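Local coordinates for protein-glutamine gamma-glutamyltransferase 2 (Pagrus major, PDB 1G0D), which probably catalyses calcium-dependent cross-linking of proteins, joining peptide-bound glutamine to the amino group of peptide-bound lysine or of other primary amines, at residues A103-V112 with R124-F134. Sequence-based numbering, arbitrary orientation.
Sequences AVIGHYRLAV and RADKISFHMLF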
loop_
_atom_site.group_PDB
_atom_site.type_symbol
_atom_site.label_atom_id
_atom_site.label_comp_id
_atom_site.label_asym_id
_atom_site.label_seq_id
_atom_site.Cartn_x
_atom_site.Cartn_y
_atom_site.Cartn_z
ATOM N N ALA A 103 -21.960 10.136 -11.111
ATOM C CA ALA A 103 -22.218 11.042 -10.009
ATOM C C ALA A 103 -20.934 11.448 -9.232
ATOM O O ALA A 103 -19.988 10.658 -9.089
ATOM C CB ALA A 103 -23.205 10.400 -9.090
ATOM N N VAL A 104 -20.909 12.688 -8.736
ATOM C CA VAL A 104 -19.792 13.209 -7.957
ATOM C C VAL A 104 -19.856 12.579 -6.572
ATOM O O VAL A 104 -20.890 12.628 -5.922
ATOM C CB VAL A 104 -19.898 14.745 -7.783
ATOM C CG1 VAL A 104 -18.830 15.221 -6.856
ATOM C CG2 VAL A 104 -19.729 15.438 -9.108
ATOM N N ILE A 105 -18.770 11.950 -6.122
ATOM C CA ILE A 105 -18.776 11.370 -4.781
ATOM C C ILE A 105 -18.691 12.524 -3.769
ATOM O O ILE A 105 -18.128 13.582 -4.059
ATOM C CB ILE A 105 -17.602 10.358 -4.581
ATOM C CG1 ILE A 105 -16.263 11.050 -4.673
ATOM C CG2 ILE A 105 -17.610 9.322 -5.691
ATOM C CD1 ILE A 105 -15.171 10.199 -4.064
ATOM N N GLY A 106 -19.266 12.349 -2.593
ATOM C CA GLY A 106 -19.198 13.434 -1.644
ATOM C C GLY A 106 -20.318 13.400 -0.651
ATOM O O GLY A 106 -21.120 12.461 -0.644
ATOM N N HIS A 107 -20.373 14.418 0.197
ATOM C CA HIS A 107 -21.416 14.508 1.206
ATOM C C HIS A 107 -22.483 15.449 0.713
ATOM O O HIS A 107 -22.278 16.647 0.729
ATOM C CB HIS A 107 -20.836 15.047 2.503
ATOM C CG HIS A 107 -21.755 14.918 3.672
ATOM N ND1 HIS A 107 -21.763 15.818 4.712
ATOM C CD2 HIS A 107 -22.713 14.006 3.955
ATOM C CE1 HIS A 107 -22.688 15.469 5.582
ATOM N NE2 HIS A 107 -23.279 14.374 5.147
ATOM N N TYR A 108 -23.616 14.897 0.292
ATOM C CA TYR A 108 -24.720 15.681 -0.237
ATOM C C TYR A 108 -25.696 16.060 0.847
ATOM O O TYR A 108 -25.786 15.383 1.861
ATOM C CB TYR A 108 -25.488 14.865 -1.272
ATOM C CG TYR A 108 -24.769 14.657 -2.578
ATOM C CD1 TYR A 108 -23.820 13.636 -2.714
ATOM C CD2 TYR A 108 -25.060 15.441 -3.690
ATOM C CE1 TYR A 108 -23.177 13.386 -3.933
ATOM C CE2 TYR A 108 -24.423 15.204 -4.915
ATOM C CZ TYR A 108 -23.481 14.162 -5.024
ATOM O OH TYR A 108 -22.861 13.869 -6.223
ATOM N N ARG A 109 -26.439 17.139 0.635
ATOM C CA ARG A 109 -27.451 17.528 1.601
ATOM C C ARG A 109 -28.669 17.657 0.739
ATOM O O ARG A 109 -28.660 18.402 -0.225
ATOM C CB ARG A 109 -27.119 18.856 2.287
ATOM C CG ARG A 109 -26.639 18.688 3.779
ATOM C CD ARG A 109 -25.088 18.823 3.995
ATOM N NE ARG A 109 -24.538 19.973 3.258
ATOM C CZ ARG A 109 -23.372 19.999 2.603
ATOM N NH1 ARG A 109 -22.577 18.931 2.581
ATOM N NH2 ARG A 109 -23.036 21.082 1.900
ATOM N N LEU A 110 -29.710 16.899 1.078
ATOM C CA LEU A 110 -30.951 16.871 0.304
ATOM C C LEU A 110 -32.073 17.754 0.782
ATOM O O LEU A 110 -32.553 17.620 1.910
ATOM C CB LEU A 110 -31.510 15.444 0.235
ATOM C CG LEU A 110 -32.223 14.924 -1.031
ATOM C CD1 LEU A 110 -33.549 14.329 -0.672
ATOM C CD2 LEU A 110 -32.425 16.008 -2.010
ATOM N N ALA A 111 -32.532 18.610 -0.120
ATOM C CA ALA A 111 -33.624 19.500 0.176
ATOM C C ALA A 111 -34.894 19.109 -0.583
ATOM O O ALA A 111 -34.970 19.303 -1.796
ATOM C CB ALA A 111 -33.235 20.913 -0.176
ATOM N N VAL A 112 -35.887 18.544 0.104
ATOM C CA VAL A 112 -37.159 18.212 -0.555
ATOM C C VAL A 112 -38.132 19.431 -0.387
ATOM O O VAL A 112 -38.509 19.806 0.742
ATOM C CB VAL A 112 -37.770 16.878 0.053
ATOM C CG1 VAL A 112 -39.172 16.601 -0.513
ATOM C CG2 VAL A 112 -36.835 15.704 -0.249
ATOM N N ARG A 124 -40.531 23.592 3.183
ATOM C CA ARG A 124 -39.347 22.860 2.824
ATOM C C ARG A 124 -39.004 21.916 3.972
ATOM O O ARG A 124 -39.005 22.298 5.133
ATOM C CB ARG A 124 -38.179 23.809 2.442
ATOM C CG ARG A 124 -37.803 24.926 3.405
ATOM C CD ARG A 124 -37.687 26.313 2.718
ATOM N NE ARG A 124 -36.771 26.349 1.578
ATOM C CZ ARG A 124 -36.479 27.453 0.883
ATOM N NH1 ARG A 124 -37.024 28.621 1.204
ATOM N NH2 ARG A 124 -35.648 27.387 -0.150
ATOM N N ALA A 125 -38.752 20.658 3.636
ATOM C CA ALA A 125 -38.436 19.662 4.650
ATOM C C ALA A 125 -37.009 19.768 5.097
ATOM O O ALA A 125 -36.172 20.323 4.396
ATOM C CB ALA A 125 -38.688 18.263 4.110
ATOM N N ASP A 126 -36.738 19.202 6.270
ATOM C CA ASP A 126 -35.395 19.184 6.851
ATOM C C ASP A 126 -34.360 18.586 5.880
ATOM O O ASP A 126 -34.508 17.453 5.395
ATOM C CB ASP A 126 -35.383 18.358 8.140
ATOM C CG ASP A 126 -36.736 18.323 8.842
ATOM O OD1 ASP A 126 -37.721 17.740 8.300
ATOM O OD2 ASP A 126 -36.789 18.885 9.962
ATOM N N LYS A 127 -33.311 19.353 5.605
ATOM C CA LYS A 127 -32.261 18.906 4.702
ATOM C C LYS A 127 -31.474 17.752 5.347
ATOM O O LYS A 127 -30.772 17.953 6.325
ATOM C CB LYS A 127 -31.327 20.089 4.373
ATOM C CG LYS A 127 -30.850 20.193 2.908
ATOM C CD LYS A 127 -30.466 21.639 2.514
ATOM C CE LYS A 127 -28.945 21.882 2.602
ATOM N NZ LYS A 127 -28.490 23.134 1.901
ATOM N N ILE A 128 -31.619 16.542 4.813
ATOM C CA ILE A 128 -30.882 15.393 5.327
ATOM C C ILE A 128 -29.704 15.147 4.434
ATOM O O ILE A 128 -29.759 15.359 3.236
ATOM C CB ILE A 128 -31.708 14.124 5.359
ATOM C CG1 ILE A 128 -32.179 13.762 3.964
ATOM C CG2 ILE A 128 -32.857 14.318 6.319
ATOM C CD1 ILE A 128 -32.057 12.347 3.706
ATOM N N SER A 129 -28.614 14.692 5.011
ATOM C CA SER A 129 -27.444 14.482 4.195
ATOM C C SER A 129 -27.104 13.019 4.028
ATOM O O SER A 129 -27.599 12.152 4.754
ATOM C CB SER A 129 -26.266 15.231 4.803
ATOM O OG SER A 129 -25.818 14.527 5.937
ATOM N N PHE A 130 -26.271 12.751 3.040
ATOM C CA PHE A 130 -25.838 11.396 2.766
ATOM C C PHE A 130 -24.487 11.463 2.036
ATOM O O PHE A 130 -24.083 12.534 1.550
ATOM C CB PHE A 130 -26.921 10.632 1.952
ATOM C CG PHE A 130 -27.193 11.194 0.565
ATOM C CD1 PHE A 130 -26.376 10.850 -0.528
ATOM C CD2 PHE A 130 -28.244 12.080 0.355
ATOM C CE1 PHE A 130 -26.596 11.382 -1.786
ATOM C CE2 PHE A 130 -28.463 12.613 -0.906
ATOM C CZ PHE A 130 -27.637 12.264 -1.976
ATOM N N HIS A 131 -23.778 10.343 1.991
ATOM C CA HIS A 131 -22.495 10.292 1.321
ATOM C C HIS A 131 -22.569 9.413 0.096
ATOM O O HIS A 131 -23.291 8.431 0.072
ATOM C CB HIS A 131 -21.456 9.740 2.260
ATOM C CG HIS A 131 -21.008 10.711 3.297
ATOM N ND1 HIS A 131 -21.595 10.790 4.540
ATOM C CD2 HIS A 131 -19.999 11.608 3.298
ATOM C CE1 HIS A 131 -20.963 11.694 5.264
ATOM N NE2 HIS A 131 -19.990 12.206 4.533
ATOM N N MET A 132 -21.807 9.760 -0.921
ATOM C CA MET A 132 -21.811 8.996 -2.152
ATOM C C MET A 132 -20.402 8.504 -2.497
ATOM O O MET A 132 -19.461 9.296 -2.560
ATOM C CB MET A 132 -22.346 9.867 -3.279
ATOM C CG MET A 132 -22.294 9.199 -4.627
ATOM S SD MET A 132 -23.793 8.254 -4.959
ATOM C CE MET A 132 -24.983 9.559 -5.205
ATOM N N LEU A 133 -20.278 7.200 -2.724
ATOM C CA LEU A 133 -19.014 6.536 -3.062
ATOM C C LEU A 133 -19.019 5.976 -4.511
ATOM O O LEU A 133 -20.023 6.022 -5.206
ATOM C CB LEU A 133 -18.778 5.366 -2.095
ATOM C CG LEU A 133 -18.509 5.539 -0.596
ATOM C CD1 LEU A 133 -18.480 6.981 -0.164
ATOM C CD2 LEU A 133 -19.540 4.788 0.118
ATOM N N PHE A 134 -17.885 5.438 -4.946
ATOM C CA PHE A 134 -17.750 4.861 -6.276
ATOM C C PHE A 134 -18.505 3.518 -6.239
ATOM O O PHE A 134 -18.630 2.906 -5.187
ATOM C CB PHE A 134 -16.257 4.638 -6.583
ATOM C CG PHE A 134 -15.535 5.886 -7.019
ATOM C CD1 PHE A 134 -14.657 6.544 -6.157
ATOM C CD2 PHE A 134 -15.769 6.441 -8.268
ATOM C CE1 PHE A 134 -14.039 7.742 -6.537
ATOM C CE2 PHE A 134 -15.154 7.643 -8.659
ATOM C CZ PHE A 134 -14.296 8.291 -7.798
HETATM O O HOH W 1 -25.226 23.202 1.881
#
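Tyr108 meets Phe130 across a pair of antiparallel strands. Its CB lies over one face of the Phe130 ring, off-centre, 3.4 Å from CZ. This is a CH-pi contact. Its CG and CD1 continue past CE1 of the same ring. The two planes are nearly parallel, 10° apart, but slid so that the rings barely overlap. CE1 of Tyr108 then reaches CB of Met132, 3.7 Å away. At the tip, Tyr108 OH points at Val104 O, which lies at the ring edge in its plane. Their separation of 2.3 Å is too short, so this bond is doubtful in detail. With chi1 at 64°, Phe130 swings its ring over to the Tyr108 side chain, on the sheet face the two residues share.

On the other face, the His107 and His131 rings form an offset stack, centroids 3.9 Å apart. Arg109 NH2 and Lys127 NZ share one water, which accepts from both and so lies between two like charges. Near Phe134, Ile105 CG2 stands over the centre of the ring.

Backbone bonds pair Gly106 with Met132, Tyr108 with Phe130 and Leu110 with Ile128. The bond from Ile128 N to Leu110 O is weak. Strands 55-62 and 33-35 continue the sheet on either side. This is a beta hairpin of strands 106-115 and 121-133 in the N-terminal beta-sandwich domain of transglutaminases.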